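Local coordinates for FAA hydrolase family protein (Pseudomonas aeruginosa, PDB 6J5Y) that probably hydrolyses fumarylpyruvate as a manganese-binding member of the fumarylacetoacetate hydrolase superfamily, at residues A[128-131]-A[132-136]. Sequence-based numbering, arbitrary orientation.
With PYR (pyruvic acid), chain B.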
# COMPACT_ATOMS: atom_id res chain seq x y z
N ARG A 128 5.89 -6.27 -20.16
CA ARG A 128 6.25 -7.42 -19.30
C ARG A 128 5.60 -7.26 -17.92
O ARG A 128 5.13 -6.17 -17.55
CB ARG A 128 7.77 -7.56 -19.29
CG ARG A 128 8.31 -7.95 -20.66
CD ARG A 128 9.81 -8.10 -20.70
NE ARG A 128 10.17 -8.91 -21.84
CZ ARG A 128 11.22 -9.72 -21.91
NH1 ARG A 128 12.07 -9.84 -20.90
NH2 ARG A 128 11.42 -10.44 -23.00
N PRO A 129 5.52 -8.36 -17.14
CA PRO A 129 4.98 -8.29 -15.78
C PRO A 129 5.93 -7.45 -14.91
O PRO A 129 7.11 -7.41 -15.15
CB PRO A 129 4.85 -9.75 -15.33
CG PRO A 129 5.76 -10.54 -16.26
CD PRO A 129 5.96 -9.72 -17.52
N TRP A 130 5.37 -6.80 -13.90
CA TRP A 130 6.04 -5.73 -13.13
C TRP A 130 6.74 -6.25 -11.88
O TRP A 130 7.27 -5.41 -11.16
CB TRP A 130 5.00 -4.69 -12.73
CG TRP A 130 4.53 -3.81 -13.84
CD1 TRP A 130 4.57 -4.04 -15.19
CD2 TRP A 130 3.85 -2.57 -13.66
NE1 TRP A 130 3.99 -3.00 -15.86
CE2 TRP A 130 3.52 -2.09 -14.95
CE3 TRP A 130 3.45 -1.84 -12.53
CZ2 TRP A 130 2.85 -0.89 -15.13
CZ3 TRP A 130 2.80 -0.64 -12.72
CH2 TRP A 130 2.51 -0.18 -14.00
N GLU A 131 6.75 -7.56 -11.63
CA GLU A 131 7.14 -8.10 -10.29
C GLU A 131 8.53 -7.60 -9.86
O GLU A 131 8.67 -7.28 -8.67
CB GLU A 131 7.02 -9.61 -10.28
CG GLU A 131 5.61 -10.10 -9.99
CD GLU A 131 4.69 -10.25 -11.18
OE1 GLU A 131 4.95 -9.62 -12.25
OE2 GLU A 131 3.70 -11.00 -11.02
N ILE A 132 9.54 -7.55 -10.75
CA ILE A 132 10.92 -7.11 -10.36
C ILE A 132 10.88 -5.65 -9.85
O ILE A 132 11.72 -5.31 -8.99
CB ILE A 132 11.96 -7.32 -11.47
CG1 ILE A 132 11.59 -6.61 -12.77
CG2 ILE A 132 12.20 -8.81 -11.72
CD1 ILE A 132 12.70 -6.56 -13.77
N GLY A 133 9.96 -4.81 -10.35
CA GLY A 133 9.77 -3.42 -9.92
C GLY A 133 8.89 -3.25 -8.67
O GLY A 133 9.09 -2.25 -7.94
N LYS A 134 7.92 -4.14 -8.44
CA LYS A 134 6.85 -3.94 -7.42
C LYS A 134 6.82 -5.04 -6.36
O LYS A 134 6.33 -4.76 -5.24
CB LYS A 134 5.48 -3.87 -8.10
CG LYS A 134 5.20 -2.58 -8.85
CD LYS A 134 5.17 -1.42 -7.90
CE LYS A 134 4.55 -0.16 -8.46
NZ LYS A 134 4.34 0.81 -7.36
N ALA A 135 7.30 -6.24 -6.64
CA ALA A 135 6.98 -7.39 -5.78
C ALA A 135 8.25 -7.88 -5.08
O ALA A 135 8.38 -9.09 -4.88
CB ALA A 135 6.31 -8.46 -6.60
N PHE A 136 9.14 -6.96 -4.70
CA PHE A 136 10.51 -7.27 -4.23
C PHE A 136 10.55 -7.23 -2.70
O PHE A 136 9.52 -6.98 -2.05
CB PHE A 136 11.53 -6.33 -4.89
CG PHE A 136 11.34 -4.87 -4.57
CD1 PHE A 136 10.40 -4.10 -5.25
CD2 PHE A 136 12.07 -4.28 -3.55
CE1 PHE A 136 10.22 -2.76 -4.94
CE2 PHE A 136 11.89 -2.94 -3.24
CZ PHE A 136 10.98 -2.18 -3.94
C PYR B . 0.34 3.56 -8.00
O PYR B . 0.18 3.57 -6.76
OXT PYR B . -0.22 4.40 -8.75
CA PYR B . 1.08 2.60 -8.49
O3 PYR B . 1.51 1.75 -7.70
CB PYR B . 1.41 2.41 -9.94
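The indole of Trp130 meets Lys134 with its edge: CG of the lysine lies near the ring plane, 4.1 Å from Trp130 CE3, and the two side chains run side by side in the same direction. The methyl carbon of the bound pyruvate also lies near that plane, farther along the edge, while Arg128 O sits in plane at the edge of the ring. Phe50 meets the indole with its ring turned about 80° to it. Lys134 closes the single-turn helix 131-134, and Trp130 immediately precedes it, in the fumarylacetoacetate hydrolase fold. At the start of this turn Trp130 O accepts Gly133 N at 2.9 Å, the donor standing above the carbonyl plane, and a weak bond from Lys134 N. Glu131 O then takes two donors, Lys134 N from high above its carbonyl plane and Ala135 N at 2.7 Å, much nearer that plane with an N-H...O angle of 155°. Ala135 has already left helical geometry, yet Ala135 CB packs 3.8 Å from Glu131 CG. Gly133 and Ile132 O are tied to Arg116, which joins the turn to the end of strand 105-116. Lys134 bends at chi2 (-64°) and is extended beyond it, which carries its amine past the indole edge into the pyruvate pocket. There the amine also bonds Thr115 OG1 and Asp113 OD2; Asp113, with Glu82 and Glu84, forms the manganese site. Lys134 NZ donates to the pyruvate keto oxygen O3 at 3.0 Å.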